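Branched-chain alpha-ketoacid decarboxylase (Lactococcus lactis, PDB 2VBF) probably decarboxylates branched-chain and aromatic alpha-keto acids to aldehydes, with thiamine diphosphate and a magnesium ion as cofactors. Local coordinates at residues 219-224 against 324-329; 232-237 against 299-304; 237-242 against 266-271; 260-265 against 304-309; 275-280 against 290-295. All coordinates share one frame; numbering follows the deposited sequence.

Contact 1 (219-224 against 324-329)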
# COMPACT_ATOMS: atom_id res chain seq x y z
N SER A 219 -35.95 -22.07 18.87
CA SER A 219 -37.39 -22.27 19.12
C SER A 219 -38.22 -21.08 18.65
O SER A 219 -39.28 -21.26 18.05
CB SER A 219 -37.64 -22.53 20.60
OG SER A 219 -37.08 -23.78 20.98
N LYS A 220 -37.72 -19.87 18.92
CA LYS A 220 -38.40 -18.66 18.48
C LYS A 220 -38.35 -18.50 16.95
O LYS A 220 -39.32 -18.03 16.34
CB LYS A 220 -37.83 -17.42 19.18
CG LYS A 220 -38.66 -16.96 20.38
CD LYS A 220 -37.78 -16.40 21.49
CE LYS A 220 -38.54 -15.41 22.37
NZ LYS A 220 -39.86 -15.93 22.85
N ILE A 221 -37.24 -18.90 16.34
CA ILE A 221 -37.15 -18.87 14.87
C ILE A 221 -38.15 -19.87 14.28
O ILE A 221 -38.87 -19.54 13.34
CB ILE A 221 -35.73 -19.19 14.37
CG1 ILE A 221 -34.79 -18.02 14.70
CG2 ILE A 221 -35.73 -19.48 12.87
CD1 ILE A 221 -33.31 -18.35 14.51
N GLU A 222 -38.18 -21.07 14.85
CA GLU A 222 -39.11 -22.11 14.40
C GLU A 222 -40.56 -21.65 14.50
O GLU A 222 -41.31 -21.75 13.54
CB GLU A 222 -38.93 -23.37 15.23
CG GLU A 222 -39.76 -24.54 14.75
CD GLU A 222 -39.58 -25.77 15.60
OE1 GLU A 222 -39.00 -25.66 16.70
OE2 GLU A 222 -40.03 -26.85 15.16
N GLU A 223 -40.94 -21.17 15.68
CA GLU A 223 -42.30 -20.68 15.93
C GLU A 223 -42.65 -19.58 14.93
O GLU A 223 -43.71 -19.62 14.28
CB GLU A 223 -42.37 -20.14 17.37
CG GLU A 223 -43.69 -19.50 17.77
CD GLU A 223 -43.65 -18.92 19.18
OE1 GLU A 223 -42.56 -18.47 19.62
OE2 GLU A 223 -44.71 -18.91 19.85
N SER A 224 -41.75 -18.61 14.79
CA SER A 224 -41.98 -17.48 13.90
C SER A 224 -42.15 -17.92 12.45
O SER A 224 -43.03 -17.42 11.74
CB SER A 224 -40.84 -16.47 14.02
OG SER A 224 -40.75 -15.97 15.34
N ILE A 324 -36.02 -11.37 13.65
CA ILE A 324 -34.92 -11.98 14.40
C ILE A 324 -33.67 -11.83 13.53
O ILE A 324 -33.63 -12.34 12.41
CB ILE A 324 -35.20 -13.46 14.70
CG1 ILE A 324 -36.34 -13.60 15.71
CG2 ILE A 324 -33.94 -14.16 15.25
CD1 ILE A 324 -36.88 -14.97 15.84
N SER A 325 -32.68 -11.10 14.03
CA SER A 325 -31.40 -10.97 13.34
C SER A 325 -30.32 -11.69 14.15
O SER A 325 -30.31 -11.62 15.38
CB SER A 325 -31.02 -9.50 13.10
OG SER A 325 -30.73 -8.81 14.29
N LEU A 326 -29.47 -12.42 13.44
CA LEU A 326 -28.33 -13.11 14.02
C LEU A 326 -27.06 -12.62 13.32
O LEU A 326 -26.98 -12.62 12.09
CB LEU A 326 -28.47 -14.62 13.82
CG LEU A 326 -29.73 -15.25 14.41
CD1 LEU A 326 -29.79 -16.73 14.06
CD2 LEU A 326 -29.78 -15.04 15.92
N ASN A 327 -26.11 -12.17 14.13
CA ASN A 327 -24.80 -11.74 13.66
C ASN A 327 -23.75 -12.41 14.53
O ASN A 327 -24.07 -12.93 15.59
CB ASN A 327 -24.66 -10.21 13.77
CG ASN A 327 -25.39 -9.48 12.66
OD1 ASN A 327 -26.55 -9.06 12.82
ND2 ASN A 327 -24.73 -9.33 11.52
N ILE A 328 -22.49 -12.37 14.08
CA ILE A 328 -21.38 -12.91 14.86
C ILE A 328 -21.36 -12.29 16.26
O ILE A 328 -21.21 -13.01 17.26
CB ILE A 328 -20.02 -12.68 14.16
CG1 ILE A 328 -19.98 -13.43 12.83
CG2 ILE A 328 -18.86 -13.13 15.07
CD1 ILE A 328 -18.85 -13.01 11.90
N ASP A 329 -21.55 -10.98 16.36
CA ASP A 329 -21.35 -10.26 17.63
C ASP A 329 -22.59 -10.21 18.51
O ASP A 329 -22.49 -10.06 19.73
CB ASP A 329 -20.86 -8.83 17.38
CG ASP A 329 -19.41 -8.77 16.95
OD1 ASP A 329 -18.70 -9.82 17.00
OD2 ASP A 329 -18.97 -7.67 16.57

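Contact 2 (232-237 against 299-304)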
# COMPACT_ATOMS: atom_id res chain seq x y z
N VAL A 232 -39.52 -13.86 5.16
CA VAL A 232 -38.40 -13.64 4.26
C VAL A 232 -37.10 -13.80 5.05
O VAL A 232 -36.99 -13.37 6.21
CB VAL A 232 -38.47 -12.26 3.54
CG1 VAL A 232 -38.19 -11.12 4.50
CG2 VAL A 232 -37.48 -12.21 2.34
N VAL A 233 -36.14 -14.48 4.43
CA VAL A 233 -34.80 -14.62 4.99
C VAL A 233 -33.90 -13.63 4.26
O VAL A 233 -33.99 -13.48 3.04
CB VAL A 233 -34.25 -16.05 4.79
CG1 VAL A 233 -32.85 -16.19 5.43
CG2 VAL A 233 -35.22 -17.06 5.38
N ILE A 234 -33.05 -12.93 5.00
CA ILE A 234 -32.03 -12.09 4.38
C ILE A 234 -30.67 -12.63 4.84
O ILE A 234 -30.38 -12.66 6.05
CB ILE A 234 -32.18 -10.58 4.76
CG1 ILE A 234 -33.62 -10.10 4.56
CG2 ILE A 234 -31.18 -9.73 3.96
CD1 ILE A 234 -33.84 -8.63 4.90
N ALA A 235 -29.84 -13.09 3.90
CA ALA A 235 -28.51 -13.61 4.21
C ALA A 235 -27.45 -12.57 3.85
O ALA A 235 -27.60 -11.84 2.86
CB ALA A 235 -28.25 -14.92 3.49
N GLY A 236 -26.39 -12.50 4.65
CA GLY A 236 -25.33 -11.51 4.45
C GLY A 236 -23.93 -12.08 4.52
O GLY A 236 -23.73 -13.30 4.52
N HIS A 237 -22.96 -11.16 4.59
CA HIS A 237 -21.57 -11.50 4.38
C HIS A 237 -21.03 -12.42 5.46
O HIS A 237 -20.11 -13.16 5.19
CB HIS A 237 -20.70 -10.23 4.28
CG HIS A 237 -20.55 -9.49 5.57
ND1 HIS A 237 -21.58 -8.75 6.12
CD2 HIS A 237 -19.51 -9.40 6.43
CE1 HIS A 237 -21.17 -8.21 7.25
NE2 HIS A 237 -19.92 -8.59 7.46
N ILE A 299 -39.13 -11.44 9.45
CA ILE A 299 -37.84 -11.32 8.78
C ILE A 299 -36.78 -12.02 9.63
O ILE A 299 -36.64 -11.70 10.81
CB ILE A 299 -37.41 -9.86 8.61
CG1 ILE A 299 -38.47 -9.06 7.85
CG2 ILE A 299 -36.04 -9.78 7.89
CD1 ILE A 299 -38.37 -7.57 8.06
N LEU A 300 -36.06 -12.96 9.02
CA LEU A 300 -34.89 -13.60 9.62
C LEU A 300 -33.63 -13.10 8.89
O LEU A 300 -33.44 -13.43 7.70
CB LEU A 300 -34.99 -15.12 9.52
CG LEU A 300 -33.84 -15.98 10.05
CD1 LEU A 300 -33.68 -15.78 11.56
CD2 LEU A 300 -34.05 -17.45 9.72
N MET A 301 -32.81 -12.30 9.57
CA MET A 301 -31.52 -11.87 9.00
C MET A 301 -30.39 -12.72 9.55
O MET A 301 -30.25 -12.88 10.78
CB MET A 301 -31.22 -10.39 9.28
CG MET A 301 -32.28 -9.43 8.78
SD MET A 301 -31.60 -7.84 8.22
CE MET A 301 -30.66 -7.27 9.64
N LEU A 302 -29.58 -13.27 8.65
CA LEU A 302 -28.46 -14.12 9.01
C LEU A 302 -27.17 -13.49 8.51
O LEU A 302 -26.89 -13.51 7.32
CB LEU A 302 -28.61 -15.50 8.38
CG LEU A 302 -29.90 -16.24 8.72
CD1 LEU A 302 -29.96 -17.57 7.98
CD2 LEU A 302 -29.99 -16.46 10.20
N GLY A 303 -26.41 -12.92 9.43
CA GLY A 303 -25.09 -12.37 9.12
C GLY A 303 -25.06 -11.13 8.24
O GLY A 303 -24.14 -10.96 7.45
N VAL A 304 -26.07 -10.28 8.40
CA VAL A 304 -26.26 -9.09 7.58
C VAL A 304 -25.76 -7.82 8.27
O VAL A 304 -25.95 -7.65 9.47
CB VAL A 304 -27.75 -8.92 7.24
CG1 VAL A 304 -28.01 -7.59 6.54
CG2 VAL A 304 -28.23 -10.09 6.40

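Contact 3 (237-242 against 266-271)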
# COMPACT_ATOMS: atom_id res chain seq x y z
N HIS A 237 -22.96 -11.16 4.59
CA HIS A 237 -21.57 -11.50 4.38
C HIS A 237 -21.03 -12.42 5.46
O HIS A 237 -20.11 -13.16 5.19
CB HIS A 237 -20.70 -10.23 4.28
CG HIS A 237 -20.55 -9.49 5.57
ND1 HIS A 237 -21.58 -8.75 6.12
CD2 HIS A 237 -19.51 -9.40 6.43
CE1 HIS A 237 -21.17 -8.21 7.25
NE2 HIS A 237 -19.92 -8.59 7.46
N GLU A 238 -21.58 -12.38 6.67
CA GLU A 238 -21.03 -13.21 7.75
C GLU A 238 -21.29 -14.70 7.50
O GLU A 238 -20.56 -15.56 8.01
CB GLU A 238 -21.52 -12.74 9.12
CG GLU A 238 -21.16 -11.29 9.43
CD GLU A 238 -21.58 -10.82 10.82
OE1 GLU A 238 -22.54 -11.39 11.39
OE2 GLU A 238 -20.92 -9.90 11.35
N VAL A 239 -22.32 -15.01 6.72
CA VAL A 239 -22.52 -16.38 6.23
C VAL A 239 -21.29 -16.82 5.43
O VAL A 239 -20.74 -17.90 5.66
CB VAL A 239 -23.81 -16.51 5.39
CG1 VAL A 239 -23.89 -17.89 4.73
CG2 VAL A 239 -25.04 -16.26 6.27
N ILE A 240 -20.82 -15.93 4.56
CA ILE A 240 -19.65 -16.22 3.72
C ILE A 240 -18.39 -16.37 4.58
O ILE A 240 -17.58 -17.29 4.35
CB ILE A 240 -19.46 -15.15 2.59
CG1 ILE A 240 -20.68 -15.15 1.65
CG2 ILE A 240 -18.19 -15.43 1.77
CD1 ILE A 240 -20.74 -14.01 0.63
N SER A 241 -18.25 -15.50 5.58
CA SER A 241 -17.13 -15.53 6.53
C SER A 241 -16.89 -16.91 7.15
O SER A 241 -15.75 -17.36 7.29
CB SER A 241 -17.37 -14.52 7.65
OG SER A 241 -17.55 -13.21 7.12
N PHE A 242 -17.99 -17.58 7.49
CA PHE A 242 -17.96 -18.88 8.15
C PHE A 242 -18.10 -20.07 7.20
O PHE A 242 -18.13 -21.21 7.65
CB PHE A 242 -19.06 -18.95 9.21
CG PHE A 242 -18.63 -18.45 10.55
CD1 PHE A 242 -18.11 -19.32 11.49
CD2 PHE A 242 -18.70 -17.10 10.87
CE1 PHE A 242 -17.68 -18.86 12.73
CE2 PHE A 242 -18.28 -16.63 12.10
CZ PHE A 242 -17.77 -17.50 13.03
N LYS A 266 -23.47 -10.87 -1.34
CA LYS A 266 -24.03 -11.52 -2.52
C LYS A 266 -23.38 -12.90 -2.69
O LYS A 266 -22.16 -13.02 -2.59
CB LYS A 266 -23.81 -10.67 -3.77
CG LYS A 266 -24.41 -11.28 -5.04
CD LYS A 266 -24.32 -10.32 -6.22
CE LYS A 266 -24.80 -10.97 -7.50
NZ LYS A 266 -26.30 -11.06 -7.59
N SER A 267 -24.22 -13.90 -2.93
CA SER A 267 -23.86 -15.32 -3.03
C SER A 267 -23.71 -16.01 -1.66
O SER A 267 -23.22 -17.14 -1.58
CB SER A 267 -22.64 -15.60 -3.94
OG SER A 267 -21.38 -15.37 -3.32
N ALA A 268 -24.19 -15.34 -0.60
CA ALA A 268 -24.36 -15.98 0.72
C ALA A 268 -25.30 -17.19 0.63
O ALA A 268 -25.30 -18.04 1.50
CB ALA A 268 -24.89 -14.99 1.73
N VAL A 269 -26.14 -17.20 -0.40
CA VAL A 269 -26.94 -18.36 -0.79
C VAL A 269 -26.82 -18.54 -2.30
O VAL A 269 -26.45 -17.60 -3.00
CB VAL A 269 -28.41 -18.20 -0.40
CG1 VAL A 269 -28.52 -18.03 1.12
CG2 VAL A 269 -29.07 -17.05 -1.18
N ASP A 270 -27.17 -19.72 -2.78
CA ASP A 270 -27.18 -20.01 -4.21
C ASP A 270 -28.36 -19.28 -4.85
O ASP A 270 -29.51 -19.50 -4.47
CB ASP A 270 -27.32 -21.52 -4.44
CG ASP A 270 -26.99 -21.92 -5.87
OD1 ASP A 270 -27.60 -21.37 -6.81
OD2 ASP A 270 -26.11 -22.79 -6.04
N GLU A 271 -28.08 -18.42 -5.82
CA GLU A 271 -29.11 -17.59 -6.44
C GLU A 271 -30.03 -18.31 -7.45
O GLU A 271 -30.98 -17.70 -7.94
CB GLU A 271 -28.46 -16.38 -7.12
CG GLU A 271 -27.75 -15.45 -6.14
CD GLU A 271 -27.43 -14.09 -6.75
OE1 GLU A 271 -27.63 -13.93 -7.98
OE2 GLU A 271 -26.98 -13.18 -6.01

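Contact 4 (260-265 against 304-309)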
# COMPACT_ATOMS: atom_id res chain seq x y z
N THR A 260 -33.56 -13.28 0.14
CA THR A 260 -32.85 -12.23 -0.55
C THR A 260 -31.48 -12.06 0.14
O THR A 260 -31.27 -12.58 1.23
CB THR A 260 -33.68 -10.91 -0.53
OG1 THR A 260 -33.02 -9.90 -1.30
CG2 THR A 260 -33.94 -10.41 0.90
N THR A 261 -30.56 -11.40 -0.55
CA THR A 261 -29.33 -10.92 0.07
C THR A 261 -29.15 -9.45 -0.30
O THR A 261 -29.75 -8.95 -1.26
CB THR A 261 -28.06 -11.70 -0.39
OG1 THR A 261 -27.68 -11.31 -1.71
CG2 THR A 261 -28.30 -13.21 -0.35
N LEU A 262 -28.33 -8.75 0.47
CA LEU A 262 -27.84 -7.44 0.05
C LEU A 262 -26.75 -7.69 -0.99
O LEU A 262 -26.34 -8.83 -1.22
CB LEU A 262 -27.27 -6.66 1.24
CG LEU A 262 -28.14 -6.52 2.50
CD1 LEU A 262 -27.42 -5.62 3.50
CD2 LEU A 262 -29.51 -5.97 2.17
N ASN A 263 -26.23 -6.62 -1.59
CA ASN A 263 -25.04 -6.77 -2.43
C ASN A 263 -23.76 -6.99 -1.58
O ASN A 263 -22.73 -7.41 -2.10
CB ASN A 263 -24.90 -5.61 -3.42
CG ASN A 263 -24.70 -4.26 -2.76
OD1 ASN A 263 -24.06 -4.15 -1.71
ND2 ASN A 263 -25.23 -3.22 -3.39
N PHE A 264 -23.87 -6.72 -0.27
CA PHE A 264 -22.83 -7.00 0.73
C PHE A 264 -23.20 -8.37 1.29
O PHE A 264 -24.09 -8.50 2.12
CB PHE A 264 -22.88 -5.93 1.83
CG PHE A 264 -21.82 -6.04 2.91
CD1 PHE A 264 -20.61 -6.70 2.71
CD2 PHE A 264 -22.03 -5.38 4.11
CE1 PHE A 264 -19.64 -6.72 3.73
CE2 PHE A 264 -21.08 -5.40 5.13
CZ PHE A 264 -19.89 -6.07 4.95
N GLY A 265 -22.50 -9.39 0.80
CA GLY A 265 -22.86 -10.76 1.04
C GLY A 265 -23.54 -11.45 -0.14
O GLY A 265 -24.11 -12.52 0.04
N VAL A 304 -26.07 -10.28 8.40
CA VAL A 304 -26.26 -9.09 7.58
C VAL A 304 -25.76 -7.82 8.27
O VAL A 304 -25.95 -7.65 9.47
CB VAL A 304 -27.75 -8.92 7.24
CG1 VAL A 304 -28.01 -7.59 6.54
CG2 VAL A 304 -28.23 -10.09 6.40
N LYS A 305 -25.14 -6.91 7.52
CA LYS A 305 -24.90 -5.57 8.01
C LYS A 305 -25.39 -4.58 6.97
O LYS A 305 -25.04 -4.69 5.80
CB LYS A 305 -23.43 -5.31 8.38
CG LYS A 305 -22.97 -6.09 9.60
CD LYS A 305 -21.59 -5.64 10.08
CE LYS A 305 -21.18 -6.36 11.35
NZ LYS A 305 -19.83 -5.95 11.85
N LEU A 306 -26.18 -3.61 7.44
CA LEU A 306 -26.79 -2.62 6.59
C LEU A 306 -25.87 -1.40 6.43
O LEU A 306 -25.69 -0.63 7.36
CB LEU A 306 -28.13 -2.20 7.18
CG LEU A 306 -29.11 -3.38 7.35
CD1 LEU A 306 -30.18 -3.10 8.44
CD2 LEU A 306 -29.72 -3.73 6.00
N THR A 307 -25.30 -1.25 5.24
CA THR A 307 -24.31 -0.20 4.96
C THR A 307 -24.84 0.73 3.85
O THR A 307 -25.81 0.39 3.17
CB THR A 307 -22.92 -0.78 4.55
OG1 THR A 307 -22.95 -1.26 3.20
CG2 THR A 307 -22.48 -1.91 5.51
N ASP A 308 -24.20 1.88 3.63
CA ASP A 308 -24.72 2.82 2.62
C ASP A 308 -24.87 2.18 1.22
O ASP A 308 -25.94 2.27 0.61
CB ASP A 308 -23.95 4.17 2.56
CG ASP A 308 -22.46 4.03 2.22
OD1 ASP A 308 -21.90 2.92 2.25
OD2 ASP A 308 -21.85 5.10 1.91
N SER A 309 -23.84 1.50 0.75
CA SER A 309 -23.82 0.96 -0.62
C SER A 309 -24.72 -0.26 -0.83
O SER A 309 -25.02 -0.62 -1.98
CB SER A 309 -22.39 0.61 -1.05
OG SER A 309 -21.53 1.73 -0.92
O HOH W 1 -24.20 -8.26 4.98

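Contact 5 (275-280 against 290-295)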
# COMPACT_ATOMS: atom_id res chain seq x y z
N SER A 275 -36.78 -19.95 -4.67
CA SER A 275 -37.23 -18.97 -3.68
C SER A 275 -36.29 -17.76 -3.51
O SER A 275 -36.58 -16.89 -2.70
CB SER A 275 -37.43 -19.64 -2.32
OG SER A 275 -36.21 -20.02 -1.75
N PHE A 276 -35.18 -17.71 -4.27
CA PHE A 276 -34.30 -16.54 -4.25
C PHE A 276 -34.96 -15.41 -5.05
O PHE A 276 -35.27 -15.59 -6.24
CB PHE A 276 -32.89 -16.85 -4.79
CG PHE A 276 -32.00 -15.64 -4.87
CD1 PHE A 276 -31.44 -15.10 -3.72
CD2 PHE A 276 -31.75 -15.01 -6.09
CE1 PHE A 276 -30.64 -13.95 -3.77
CE2 PHE A 276 -30.94 -13.87 -6.15
CZ PHE A 276 -30.39 -13.34 -4.99
N LEU A 277 -35.15 -14.26 -4.40
CA LEU A 277 -35.91 -13.14 -4.95
C LEU A 277 -35.05 -12.21 -5.82
O LEU A 277 -35.52 -11.66 -6.80
CB LEU A 277 -36.57 -12.32 -3.82
CG LEU A 277 -37.56 -13.05 -2.91
CD1 LEU A 277 -38.04 -12.16 -1.75
CD2 LEU A 277 -38.76 -13.56 -3.71
N GLY A 278 -33.78 -12.05 -5.45
CA GLY A 278 -32.94 -11.01 -6.01
C GLY A 278 -32.22 -10.29 -4.89
O GLY A 278 -32.25 -10.71 -3.72
N ILE A 279 -31.56 -9.19 -5.25
CA ILE A 279 -30.81 -8.37 -4.32
C ILE A 279 -31.67 -7.22 -3.78
O ILE A 279 -32.21 -6.41 -4.55
CB ILE A 279 -29.57 -7.76 -5.00
CG1 ILE A 279 -28.68 -8.86 -5.56
CG2 ILE A 279 -28.82 -6.85 -4.05
CD1 ILE A 279 -28.07 -9.79 -4.52
N TYR A 280 -31.81 -7.17 -2.46
CA TYR A 280 -32.49 -6.06 -1.81
C TYR A 280 -31.49 -4.92 -1.64
O TYR A 280 -30.45 -5.10 -1.01
CB TYR A 280 -33.03 -6.49 -0.45
CG TYR A 280 -33.81 -5.41 0.27
CD1 TYR A 280 -34.96 -4.86 -0.29
CD2 TYR A 280 -33.40 -4.94 1.50
CE1 TYR A 280 -35.70 -3.88 0.38
CE2 TYR A 280 -34.12 -3.96 2.18
CZ TYR A 280 -35.26 -3.43 1.61
OH TYR A 280 -35.97 -2.44 2.28
N LYS A 290 -38.76 -5.30 -3.63
CA LYS A 290 -38.93 -4.30 -2.59
C LYS A 290 -40.25 -4.49 -1.83
O LYS A 290 -40.28 -4.58 -0.62
CB LYS A 290 -38.91 -2.92 -3.22
CG LYS A 290 -38.80 -1.80 -2.22
CD LYS A 290 -38.34 -0.53 -2.91
CE LYS A 290 -39.47 0.37 -3.36
NZ LYS A 290 -40.75 -0.33 -3.61
N ASN A 291 -41.34 -4.59 -2.57
CA ASN A 291 -42.65 -4.77 -1.96
C ASN A 291 -42.77 -6.06 -1.14
O ASN A 291 -43.40 -6.06 -0.09
CB ASN A 291 -43.73 -4.76 -3.04
CG ASN A 291 -43.90 -3.40 -3.70
OD1 ASN A 291 -43.47 -2.37 -3.17
ND2 ASN A 291 -44.54 -3.40 -4.86
N PHE A 292 -42.16 -7.14 -1.63
CA PHE A 292 -42.22 -8.43 -0.97
C PHE A 292 -41.48 -8.36 0.37
O PHE A 292 -42.04 -8.67 1.43
CB PHE A 292 -41.61 -9.52 -1.86
CG PHE A 292 -41.92 -10.93 -1.39
CD1 PHE A 292 -42.87 -11.70 -2.05
CD2 PHE A 292 -41.25 -11.48 -0.30
CE1 PHE A 292 -43.16 -12.98 -1.63
CE2 PHE A 292 -41.55 -12.76 0.14
CZ PHE A 292 -42.51 -13.52 -0.53
N VAL A 293 -40.22 -7.94 0.30
CA VAL A 293 -39.38 -7.86 1.50
C VAL A 293 -40.00 -6.96 2.57
O VAL A 293 -40.05 -7.33 3.73
CB VAL A 293 -37.96 -7.35 1.18
CG1 VAL A 293 -37.15 -7.16 2.49
CG2 VAL A 293 -37.26 -8.30 0.23
N GLU A 294 -40.49 -5.79 2.15
CA GLU A 294 -40.99 -4.77 3.07
C GLU A 294 -42.43 -5.02 3.56
O GLU A 294 -42.91 -4.32 4.47
CB GLU A 294 -40.86 -3.39 2.42
CG GLU A 294 -39.39 -3.05 2.09
CD GLU A 294 -39.18 -1.71 1.42
OE1 GLU A 294 -40.18 -1.01 1.11
OE2 GLU A 294 -38.01 -1.35 1.21
N SER A 295 -43.11 -6.00 2.96
CA SER A 295 -44.43 -6.45 3.45
C SER A 295 -44.39 -7.81 4.20
O SER A 295 -45.41 -8.26 4.73
CB SER A 295 -45.42 -6.53 2.29
OG SER A 295 -45.10 -7.58 1.39

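Contact 1 (219-224 against 324-329)
Ile324, on strand 323-326, meets Ile221 of helix 212-227 with both branches of its side chain. Its CD1 comes to 3.9 Å from Ile221 CG1, and its CG2 lies 4.0 Å from that same methylene. The two side chains cross obliquely, which sets the methylene of the helix residue against the fork of the strand residue. In Ile324, CG1 stands anti to the carbonyl carbon (chi1 -69°) and chi2 is near anti, a shape that extends CD1 as far as the helix backbone, 3.9 Å from Lys220 O. That carbonyl is already used within the helix: Ser224 OG donates to Lys220 O at 2.7 Å, while Ser224 N reaches it from the opposite face of the carbonyl plane. Here a helix lies over the parallel part of the sheet in the Rossmann-like central domain of a thiamine diphosphate enzyme. The short axes approach to 10.4 Å, and their N-to-C directions differ by 137°, closer to antiparallel than to parallel. Farther along the strand, Leu326 also points toward the helix; its CD1 meets Ile221 CD1 tip to tip at 3.9 Å. Ile221 thus spans two strand residues, CG1 on Ile324 and CD1 on Leu326. Leu300 of the adjoining strand also packs on Ile221, Phe334 touches both Ser224 and Ile324, and Val346 of helix 343-348 packs on Leu326.

Contact 2 (232-237 against 299-304)
Val232 and Ile234, which sit opposite Ile299 and Met301, exchange backbone hydrogen bonds with Leu300 and Leu302 in a parallel ladder. Val232 O accepts from Leu300 N, and Ile234 N donates to Leu300 O at 2.8 Å. Ile234 O then takes Leu302 N in a nearly straight bond (N-H...O 169°). The last rung, Gly236 N to Leu302 O, is more bent at 144°, where the strands give way to turns. Weaker CA-H...O contacts accompany these bonds, such as Val233 CA to Leu300 O at 3.3 Å.

Among apolar contacts, Ile234 is central. Its CD1 lies 3.9 Å from Ile299 CG2 and also approaches Met301 SD, whose side chain runs alongside in the same direction. Its CG2 meets Val304 CG2 at 3.8 Å. On the other face of the sheet, Val233 CG1, anti to the backbone N (chi1 -178°), is turned to 3.6 Å from Leu300 O and 4.1 Å from Leu302 CD1.

A beta carbon on Gly236 would fall 2.4 Å from Gly303 O, a clash, and Gly303 has a positive phi, costly for most residues other than glycine.

The two strands are central in the mixed sheet: 259-261 continues it beyond 231-235, with Ile259 and Thr260 packing, and 323-326 beyond 298-302, with Ile324 and Leu326. Helix 287-295 leads into strand 298-302, and strand 231-235 runs on into helix 237-241.

Contact 3 (237-242 against 266-271)
In the Rossmann-like central domain, the short helix 237-241 follows directly on strand 231-235, and its Val239 and Ile240 lean on the bend at Lys266-Ala268 in the loop between strands 259-261 and 276-279. Val239 CB and Ala268 CB approach to 4.1 Å. With CG1 anti to the backbone N (chi1 172°), Val239 also places that methyl 3.5 Å from Ala268 O, a carbonyl buried here with no hydrogen-bond partner in the model. Ile240 lies along the backbone of the bend: its CG1 is 3.9 Å from Ala268 CA, and its CD1 extends to 3.7 Å from Lys266 O. With an alanine here CG1 and CD1 are gone, which would probably open a gap beside Ala268 CA and Lys266 O and leave the bend less firmly held against the helix. No hydrogen bond crosses the contact; the polar side chains of Ser267, Lys266 and Glu271 bond within the loop or to other parts of the chain. Ser267 OG donates to Lys266 O at 2.6 Å, in the carbonyl plane and on a lone pair. Lys266 NZ, which also bonds Ser408 O and Ile410 O, forms a salt bridge with Glu271 OE2 at 2.7 Å, on the syn lone pair of that oxygen.

Contact 4 (260-265 against 304-309)
Leu262 and Phe264 converge on one carbonyl, Lys305 O: Leu262 CD1 lies 3.4 Å from it, and Phe264 CD2 brings the ring edge, near its plane, to 3.5 Å. Leu262 meets Val304 at about a right angle, CD1 to CG1 at 3.7 Å. Phe264, its CG anti to N (chi1 -177°), runs side by side with Lys305 but crosses Thr307 nearly perpendicularly, with Thr307 CG2 3.8 Å from Phe264 CD2. The same ring stacks with His237.

Asn263 turns its amide to Ser309, farther along the loop. ND2 donates to Ser309 O at 3.0 Å in a nearly straight bond (170°), with the acceptor 5° out of the amide plane. A leucine at Asn263 would have no N-H to give and would probably leave Ser309 O without this donor. A water donates to Phe264 O and accepts from Lys305 N.

Just before Ser309, Asp308 OD2 forms a hydrogen bond with ND1 of His135 of the second subunit; the Ser309 side chain lies about 9 Å from the bound thiamine diphosphate. Apolar groups thus pack on the backbone and side chains of the loop, while one directional amide bond and a bridging water probably help hold it near the subunit interface and the cofactor.

Contact 5 (275-280 against 290-295)
Tyr280 and Glu294 make the one hydrogen bond between segments 275-280 and 290-295, where helix 287-295 packs on the mixed sheet of the Rossmann-like central domain. Tyr280 OH donates to Glu294 OE2 at 2.5 Å, a short distance consistent with a strong bond to a carboxylate. The oxygen lies at the ring edge, in its plane, and uses the anti lone pair, while the ring and carboxylate planes stand 86° apart. One face of the same ring takes Val293: its CG1 sits 4.1 Å from the ring centroid and only 7° off the normal, a CH-pi contact. Tyr280 CG lies anti to the backbone N (chi1 -177°), which carries the ring out to Val293 and Glu294. Tyr280 is therefore fixed in two ways, by its hydroxyl at the edge and by a methyl over the centre of one face.

Earlier in the strand, Leu277 crosses Phe292 at about a right angle, and its CD1 comes to 3.6 Å from Phe292 CD2. Val293 CG2 adds a longer contact to Leu277 CD1.

Outside this shell, His317 N is a second partner of Tyr280 OH, and Leu289 packs on both Tyr280 and Leu277. Lys230 forms a cation-pi interaction with Phe292. The strand is held in place by bonds to strand 259-261, with Thr260 OG1 donating to Gly278 O. Within 290-295, Ser295 OG donates to Asn291 O at 2.7 Å.

In the fold
All five contacts lie in the central domain, on or beside the mixed sheet with strand order 276-279, 259-261, 231-235, 298-302, 323-326, 331-333, 336-338. Contact 2 is its middle; its centre lies about 10 Å from those of contacts 1 and 3 and about 9 Å from that of contact 4. Contact 1 lays helix 212-227 over the face carrying Leu300 and Ile324; contact 5, centred about 19 Å away, lays helix 287-295 on the opposite face, against edge strand 276-279. Along the chain, contact 1 encloses the other four, and contacts 2 and 4 interleave. Contacts 3 and 4 gather past the C-terminal ends of the parallel strands, the side from which contact 4 reaches toward cofactor and second subunit.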